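Local coordinates for conserved protein (Methanothermobacter thermautotrophicus, PDB 1I36), which is of unknown function but binds NADP and structurally resembles 3-hydroxyacid dehydrogenases, which suggests a related dehydrogenase or reductase role, at residues Y165-S170 against E221-V226. The protein carries 1 engineered substitution. Numbering follows the deposited sequence.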
loop_
_atom_site.group_PDB
_atom_site.type_symbol
_atom_site.label_atom_id
_atom_site.label_comp_id
_atom_site.label_asym_id
_atom_site.label_seq_id
_atom_site.Cartn_x
_atom_site.Cartn_y
_atom_site.Cartn_z
ATOM N N TYR A 165 -2.809 5.024 -6.327
ATOM C CA TYR A 165 -2.169 4.378 -5.174
ATOM C C TYR A 165 -3.179 3.606 -4.322
ATOM O O TYR A 165 -3.021 2.389 -4.097
ATOM C CB TYR A 165 -1.433 5.414 -4.312
ATOM C CG TYR A 165 -0.755 4.807 -3.101
ATOM C CD1 TYR A 165 -1.390 4.780 -1.869
ATOM C CD2 TYR A 165 0.518 4.248 -3.200
ATOM C CE1 TYR A 165 -0.776 4.214 -0.750
ATOM C CE2 TYR A 165 1.151 3.671 -2.082
ATOM C CZ TYR A 165 0.498 3.660 -0.870
ATOM O OH TYR A 165 1.085 3.090 0.243
ATOM N N THR A 166 -4.252 4.273 -3.910
ATOM C CA THR A 166 -5.253 3.620 -3.066
ATOM C C THR A 166 -5.937 2.420 -3.719
ATOM O O THR A 166 -6.230 1.421 -3.034
ATOM C CB THR A 166 -6.285 4.618 -2.475
ATOM O OG1 THR A 166 -7.057 5.188 -3.525
ATOM C CG2 THR A 166 -5.565 5.738 -1.710
ATOM N N LYS A 167 -6.133 2.460 -5.036
ATOM C CA LYS A 167 -6.734 1.310 -5.721
ATOM C C LYS A 167 -5.707 0.174 -5.855
ATOM O O LYS A 167 -6.070 -1.006 -5.800
ATOM C CB LYS A 167 -7.275 1.688 -7.087
ATOM C CG LYS A 167 -8.544 2.530 -7.047
ATOM C CD LYS A 167 -8.837 3.056 -8.462
ATOM C CE LYS A 167 -10.213 3.726 -8.540
ATOM N NZ LYS A 167 -10.484 4.673 -7.435
ATOM N N GLY A 168 -4.440 0.528 -6.057
ATOM C CA GLY A 168 -3.391 -0.474 -6.163
ATOM C C GLY A 168 -3.238 -1.256 -4.849
ATOM O O GLY A 168 -3.075 -2.462 -4.887
ATOM N N VAL A 169 -3.253 -0.557 -3.714
ATOM C CA VAL A 169 -3.148 -1.164 -2.379
ATOM C C VAL A 169 -4.327 -2.120 -2.134
ATOM O O VAL A 169 -4.156 -3.193 -1.530
ATOM C CB VAL A 169 -3.115 -0.064 -1.283
ATOM C CG1 VAL A 169 -3.275 -0.669 0.120
ATOM C CG2 VAL A 169 -1.802 0.713 -1.381
ATOM N N SER A 170 -5.527 -1.724 -2.565
ATOM C CA SER A 170 -6.721 -2.582 -2.428
ATOM C C SER A 170 -6.527 -3.889 -3.180
ATOM O O SER A 170 -6.919 -4.967 -2.700
ATOM C CB SER A 170 -7.971 -1.890 -2.999
ATOM O OG SER A 170 -8.365 -0.855 -2.120
ATOM N N GLU A 221 -13.437 0.197 -14.289
ATOM C CA GLU A 221 -13.559 1.292 -15.254
ATOM C C GLU A 221 -12.636 2.426 -14.796
ATOM O O GLU A 221 -11.944 3.036 -15.600
ATOM C CB GLU A 221 -14.998 1.839 -15.312
ATOM C CG GLU A 221 -16.122 0.857 -15.708
ATOM C CD GLU A 221 -15.906 0.172 -17.039
ATOM O OE1 GLU A 221 -15.527 0.849 -18.026
ATOM O OE2 GLU A 221 -16.128 -1.061 -17.097
ATOM N N GLU A 222 -12.657 2.712 -13.499
ATOM C CA GLU A 222 -11.827 3.759 -12.928
ATOM C C GLU A 222 -10.346 3.490 -13.136
ATOM O O GLU A 222 -9.584 4.420 -13.400
ATOM C CB GLU A 222 -12.111 3.937 -11.447
ATOM C CG GLU A 222 -13.370 4.719 -11.105
ATOM C CD GLU A 222 -13.675 4.706 -9.603
ATOM O OE1 GLU A 222 -13.309 3.722 -8.930
ATOM O OE2 GLU A 222 -14.284 5.658 -9.086
ATOM N N MET A 223 -9.938 2.223 -13.049
ATOM C CA MET A 223 -8.532 1.873 -13.245
ATOM C C MET A 223 -8.099 2.021 -14.692
ATOM O O MET A 223 -6.947 2.336 -14.948
ATOM C CB MET A 223 -8.211 0.460 -12.757
ATOM C CG MET A 223 -7.834 0.379 -11.293
ATOM S SD MET A 223 -6.435 1.424 -10.795
ATOM C CE MET A 223 -5.327 1.090 -11.959
ATOM N N LYS A 224 -9.008 1.783 -15.642
ATOM C CA LYS A 224 -8.667 1.955 -17.055
ATOM C C LYS A 224 -8.320 3.427 -17.267
ATOM O O LYS A 224 -7.357 3.742 -17.956
ATOM C CB LYS A 224 -9.828 1.545 -17.969
ATOM C CG LYS A 224 -10.203 0.058 -17.849
ATOM C CD LYS A 224 -11.070 -0.462 -19.008
ATOM C CE LYS A 224 -12.405 0.276 -19.121
ATOM N NZ LYS A 224 -13.333 -0.354 -20.126
ATOM N N GLU A 225 -9.066 4.322 -16.618
ATOM C CA GLU A 225 -8.811 5.765 -16.735
ATOM C C GLU A 225 -7.484 6.107 -16.091
ATOM O O GLU A 225 -6.720 6.896 -16.633
ATOM C CB GLU A 225 -9.906 6.585 -16.042
ATOM C CG GLU A 225 -11.295 6.352 -16.580
ATOM C CD GLU A 225 -12.397 7.055 -15.764
ATOM O OE1 GLU A 225 -12.118 7.651 -14.686
ATOM O OE2 GLU A 225 -13.562 6.997 -16.220
ATOM N N VAL A 226 -7.241 5.576 -14.889
ATOM C CA VAL A 226 -5.980 5.823 -14.192
ATOM C C VAL A 226 -4.816 5.392 -15.076
ATOM O O VAL A 226 -3.811 6.084 -15.168
ATOM C CB VAL A 226 -5.897 5.050 -12.825
ATOM C CG1 VAL A 226 -4.444 4.926 -12.354
ATOM C CG2 VAL A 226 -6.725 5.757 -11.775
#
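The carboxylate of E222 receives the end of K167 over one of its faces: CE and NZ both lie well above the carboxylate plane. NZ forms a salt bridge with E222 OE1 at 3.3 Å, and K167 CE is nearer still, 3.1 Å from the same oxygen. E222 OE2 also makes a long, weak ion pair with R218 NE. The other flat group, the ring of Y165, belongs to the far side of its helix; V169 CG2 of the same segment sits 3.7 Å above one face toward the rim, and V169 of the second subunit also packs on this tyrosine.

K167 and E222 side chains meet at about a right angle, with K167 CE 3.5 Å from E222 CB. The lysine runs out extended and turns only at its last torsion (chi4 47°), which brings NZ back to hydrogen-bond S163 OG on its own helix, so the ammonium is shared between S163 and E222. Lower on the chain, K167 CD touches M223 SD at 3.7 Å, the two side chains lying antiparallel alongside one another. With an alanine here, E222 would probably be left with its weak pairing to R218, and M223 SD would lose its cover from this side.

E225 OE1 hydrogen-bonds ND2 of N89, an NADP-binding residue, and the E222 side chain is about 8 Å from the bound NADP. Small and mainly lysine-borne, this contact joins helix 154-182 to helix 216-231 in the helical region following the Rossmann-type domain. M223 also packs on P239, I242, I243 and F246 of helix 238-249, while V226 packs on S163 and S164 of helix 154-182.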